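Local coordinates for subclass B1 metallo-beta-lactamase (Myroides odoratimimus, PDB 6T5L), which probably hydrolyses beta-lactam antibiotics, carbapenems among them, with zinc ions bound in its active site, at residues K29-I34 against P171-V176; M54-E59 against L145-K150. All coordinates share one frame; numbering follows the deposited sequence.

Contact 1: K29-I34 against P171-V176; sequences KLSNHI and PEDNAV
Asp173 points its carboxylate into the turn that joins strands 25-29 and 34-41, and meets Ser31, His33 and Ile34 there. The two oxygens have different neighbours. OD2 of Asp173 lies 3.1 Å from His33 N in a bent, somewhat doubtful hydrogen bond (143° at the hydrogen), because OD2 is modelled implausibly close to the Ser31 hydroxyl. OD1 of Asp173 reaches CD2 of the His33 ring at 3.2 Å, coming to the ring edge near its plane. Ring and carboxylate planes are 43° apart, and the two side chains cross at about a right angle. With CG of His33 anti to its carbonyl carbon (chi1 -53°), the ring stands beside the carboxylate and also meets the Phe170 ring. Beneath this polar layer, CG1 of Ile34 lies 3.7 Å from CB of Ala175, and CD1 of Ile34 is 3.8 Å from that same methyl; Met54, Val56 and Phe170 also touch Ile34. The contact thus joins the two sheets of the alpha-beta/beta-alpha sandwich of the metallo-beta-lactamase fold, an apolar pair inside and a carboxylate outside. With ND1 of His33 already donating to Leu57 O, the nearby Asp173 and Glu172 carboxylates would probably favour a second proton on NE2, although the charge is not seen.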
# COMPACT_ATOMS: atom_id res chain seq x y z
N LYS A 29 -6.89 -13.46 1.10
CA LYS A 29 -5.87 -14.16 0.36
C LYS A 29 -6.23 -14.15 -1.12
O LYS A 29 -7.26 -14.70 -1.51
CB LYS A 29 -5.73 -15.60 0.88
CG LYS A 29 -4.61 -16.37 0.11
CD LYS A 29 -4.24 -17.71 0.74
CE LYS A 29 -3.11 -18.29 -0.06
NZ LYS A 29 -2.59 -19.54 0.54
N LEU A 30 -5.41 -13.51 -1.95
CA LEU A 30 -5.68 -13.43 -3.39
C LEU A 30 -4.88 -14.42 -4.23
O LEU A 30 -5.32 -14.79 -5.32
CB LEU A 30 -5.36 -12.00 -3.91
CG LEU A 30 -5.97 -10.83 -3.13
CD1 LEU A 30 -5.76 -9.52 -3.89
CD2 LEU A 30 -7.46 -11.16 -2.91
N SER A 31 -3.70 -14.82 -3.79
CA SER A 31 -2.87 -15.84 -4.46
C SER A 31 -2.07 -16.54 -3.36
O SER A 31 -2.23 -16.25 -2.16
CB SER A 31 -1.91 -15.20 -5.47
OG SER A 31 -0.85 -14.47 -4.73
N ASN A 32 -1.08 -17.34 -3.78
CA ASN A 32 -0.20 -17.99 -2.82
C ASN A 32 0.73 -16.97 -2.14
O ASN A 32 1.12 -17.19 -0.99
CB ASN A 32 0.58 -19.12 -3.51
CG ASN A 32 -0.35 -20.25 -4.03
OD1 ASN A 32 -1.36 -20.57 -3.38
ND2 ASN A 32 -0.01 -20.84 -5.16
N HIS A 33 1.05 -15.85 -2.77
CA HIS A 33 1.95 -14.89 -2.16
C HIS A 33 1.30 -13.57 -1.79
O HIS A 33 1.98 -12.71 -1.22
CB HIS A 33 3.12 -14.59 -3.09
CG HIS A 33 3.84 -15.81 -3.55
ND1 HIS A 33 4.63 -16.57 -2.72
CD2 HIS A 33 3.86 -16.42 -4.76
CE1 HIS A 33 5.11 -17.60 -3.39
NE2 HIS A 33 4.67 -17.53 -4.63
N ILE A 34 0.05 -13.35 -2.15
CA ILE A 34 -0.48 -12.00 -2.14
C ILE A 34 -1.77 -11.97 -1.33
O ILE A 34 -2.76 -12.55 -1.74
CB ILE A 34 -0.74 -11.45 -3.55
CG1 ILE A 34 0.54 -11.22 -4.30
CG2 ILE A 34 -1.62 -10.17 -3.46
CD1 ILE A 34 1.40 -10.15 -3.79
N PRO A 171 6.41 -9.33 -9.14
CA PRO A 171 6.21 -9.95 -10.46
C PRO A 171 5.85 -11.42 -10.44
O PRO A 171 5.22 -11.88 -11.41
CB PRO A 171 7.57 -9.74 -11.18
CG PRO A 171 8.58 -9.39 -10.07
CD PRO A 171 7.74 -8.71 -9.02
N GLU A 172 6.24 -12.19 -9.43
CA GLU A 172 5.94 -13.63 -9.41
C GLU A 172 4.44 -13.89 -9.47
O GLU A 172 3.98 -14.82 -10.12
CB GLU A 172 6.58 -14.27 -8.18
CG GLU A 172 6.50 -15.78 -8.14
CD GLU A 172 7.22 -16.39 -9.30
OE1 GLU A 172 8.42 -16.09 -9.51
OE2 GLU A 172 6.56 -17.15 -10.03
N ASP A 173 3.64 -13.05 -8.82
CA ASP A 173 2.19 -13.21 -8.90
C ASP A 173 1.55 -12.11 -9.73
O ASP A 173 0.38 -11.80 -9.52
CB ASP A 173 1.56 -13.21 -7.49
CG ASP A 173 1.68 -14.54 -6.78
OD1 ASP A 173 2.27 -15.46 -7.37
OD2 ASP A 173 1.12 -14.67 -5.65
N ASN A 174 2.33 -11.41 -10.55
CA ASN A 174 1.80 -10.36 -11.44
C ASN A 174 0.92 -9.34 -10.69
O ASN A 174 -0.19 -8.98 -11.11
CB ASN A 174 1.01 -10.97 -12.60
CG ASN A 174 1.82 -11.94 -13.45
OD1 ASN A 174 1.67 -13.13 -13.35
ND2 ASN A 174 2.66 -11.41 -14.30
N ALA A 175 1.42 -8.90 -9.55
CA ALA A 175 0.60 -8.18 -8.59
C ALA A 175 1.10 -6.77 -8.39
O ALA A 175 2.31 -6.55 -8.16
CB ALA A 175 0.58 -8.94 -7.26
N VAL A 176 0.19 -5.80 -8.42
CA VAL A 176 0.54 -4.40 -8.25
C VAL A 176 -0.29 -3.84 -7.11
O VAL A 176 -1.52 -3.97 -7.14
CB VAL A 176 0.29 -3.61 -9.54
CG1 VAL A 176 0.69 -2.14 -9.36
CG2 VAL A 176 1.05 -4.22 -10.75

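Contact 2: M54-E59 against L145-K150; sequences MLVLNE and LDIGNK
ND2 of Asn58 gives both of its hydrogens to the turn 147-150. One goes to the backbone O of Ile147 at 2.9 Å and the other to OD1 of Asn149 at 3.0 Å, both bonds nearly straight at the hydrogen. Both acceptors lie in the Asn58 amide plane, and the Asn149 amide is turned only 17° from it. CG of Asn58 is anti to the backbone N (chi1 -173°), which carries the amide across to the turn, where CG of Lys150 packs 3.4 Å from ND2 of Asn58. The O of Ile147 also accepts from Lys150 N, closing the type II' turn. Farther out, the Glu59 carboxylate stacks on the Asn149 amide with the planes 22° apart, and OE1 of Glu59 accepts a weak hydrogen bond from Asn149 N at 2.8 Å. On the inner side, CD1 of Ile147 fits 3.3 Å from the backbone O of Val56 and 4.0 Å from CG1 of Val56. This contact ties the end of strand 49-58 to the hairpin of strands 142-147 and 150-155 in the facing sheet. Two N-H groups of one nitrogen, each bonded in the amide plane, hold the rotation of the buried Asn58 side chain and satisfy its NH2 group.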
# COMPACT_ATOMS: atom_id res chain seq x y z
N MET A 54 -1.27 -4.12 1.06
CA MET A 54 -0.81 -5.37 0.42
C MET A 54 0.19 -6.05 1.36
O MET A 54 1.13 -5.42 1.90
CB MET A 54 -0.18 -5.20 -1.05
CG MET A 54 -0.03 -6.58 -1.83
SD MET A 54 0.25 -6.42 -3.54
CE MET A 54 2.03 -5.93 -3.48
N LEU A 55 -0.03 -7.35 1.52
CA LEU A 55 0.92 -8.21 2.20
C LEU A 55 1.48 -9.14 1.15
O LEU A 55 0.72 -9.85 0.48
CB LEU A 55 0.22 -9.00 3.29
CG LEU A 55 -0.13 -8.39 4.62
CD1 LEU A 55 -0.15 -9.60 5.61
CD2 LEU A 55 0.81 -7.34 5.13
N VAL A 56 2.80 -9.15 1.04
CA VAL A 56 3.52 -10.07 0.17
C VAL A 56 4.22 -11.09 1.07
O VAL A 56 5.03 -10.74 1.96
CB VAL A 56 4.53 -9.33 -0.71
CG1 VAL A 56 5.28 -10.32 -1.61
CG2 VAL A 56 3.83 -8.25 -1.51
N LEU A 57 3.93 -12.35 0.79
CA LEU A 57 4.46 -13.48 1.54
C LEU A 57 5.33 -14.37 0.66
O LEU A 57 4.89 -14.80 -0.41
CB LEU A 57 3.33 -14.31 2.11
CG LEU A 57 3.66 -15.69 2.67
CD1 LEU A 57 4.50 -15.74 3.93
CD2 LEU A 57 2.35 -16.45 2.81
N ASN A 58 6.56 -14.67 1.13
CA ASN A 58 7.36 -15.72 0.50
C ASN A 58 8.31 -16.39 1.50
O ASN A 58 8.98 -15.70 2.27
CB ASN A 58 8.14 -15.16 -0.69
CG ASN A 58 8.86 -16.26 -1.48
OD1 ASN A 58 8.26 -17.29 -1.87
ND2 ASN A 58 10.17 -16.08 -1.66
N GLU A 59 8.34 -17.72 1.51
CA GLU A 59 9.20 -18.50 2.45
C GLU A 59 9.10 -17.96 3.88
O GLU A 59 10.07 -17.68 4.57
CB GLU A 59 10.68 -18.56 1.96
CG GLU A 59 10.84 -19.33 0.68
CD GLU A 59 12.27 -19.38 0.05
OE1 GLU A 59 12.96 -18.35 -0.08
OE2 GLU A 59 12.71 -20.50 -0.31
N LEU A 145 13.66 -5.07 -2.83
CA LEU A 145 13.89 -5.82 -1.61
C LEU A 145 13.82 -7.30 -1.90
O LEU A 145 12.91 -7.76 -2.59
CB LEU A 145 12.87 -5.52 -0.54
CG LEU A 145 13.12 -4.45 0.49
CD1 LEU A 145 11.83 -4.49 1.37
CD2 LEU A 145 14.42 -4.67 1.31
N ASP A 146 14.79 -8.04 -1.33
CA ASP A 146 14.71 -9.50 -1.32
C ASP A 146 13.69 -9.99 -0.28
O ASP A 146 13.72 -9.58 0.88
CB ASP A 146 16.08 -10.11 -1.03
CG ASP A 146 17.05 -9.94 -2.19
OD1 ASP A 146 16.71 -10.30 -3.34
OD2 ASP A 146 18.16 -9.44 -1.96
N ILE A 147 12.79 -10.87 -0.70
CA ILE A 147 11.89 -11.56 0.22
C ILE A 147 12.07 -13.06 0.01
O ILE A 147 11.47 -13.66 -0.88
CB ILE A 147 10.44 -11.13 0.02
CG1 ILE A 147 9.55 -11.88 1.01
CG2 ILE A 147 10.03 -11.34 -1.43
CD1 ILE A 147 8.11 -11.33 1.04
N GLY A 148 12.84 -13.68 0.88
CA GLY A 148 13.42 -15.00 0.62
C GLY A 148 13.96 -15.06 -0.81
O GLY A 148 14.67 -14.14 -1.22
N ASN A 149 13.57 -16.06 -1.61
CA ASN A 149 14.18 -16.24 -2.92
C ASN A 149 13.42 -15.52 -4.05
O ASN A 149 13.64 -15.84 -5.23
CB ASN A 149 14.33 -17.74 -3.22
CG ASN A 149 13.00 -18.49 -3.33
OD1 ASN A 149 11.90 -17.93 -3.21
ND2 ASN A 149 13.11 -19.74 -3.70
N LYS A 150 12.57 -14.54 -3.71
CA LYS A 150 11.83 -13.73 -4.66
C LYS A 150 12.08 -12.26 -4.32
O LYS A 150 12.75 -11.92 -3.33
CB LYS A 150 10.33 -14.07 -4.63
CG LYS A 150 9.98 -15.56 -4.97
CD LYS A 150 10.20 -15.90 -6.43
CE LYS A 150 10.38 -17.44 -6.68
NZ LYS A 150 11.83 -17.80 -6.79

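Both contacts bridge the same two facing sheets, whose packing is characteristic of the metallo-beta-lactamase fold, and their centres lie about 10 Å apart. Each is partly buried, with apolar side chains inside and polar groups toward the surface. Contact 1 uses the turn before strand 34-41 and a carboxylate that probably accepts from a backbone N-H; contact 2 uses the end of strand 49-58 and a side-chain amide that donates to a hairpin turn. They meet directly: His33 O lies 2.8 Å from Leu57 N, a probable hydrogen bond from strand 49-58 to the loop just before strand 34-41. Ile34 packs on Val56 and Glu172 on Lys150, so apolar parts and outer polar groups both meet.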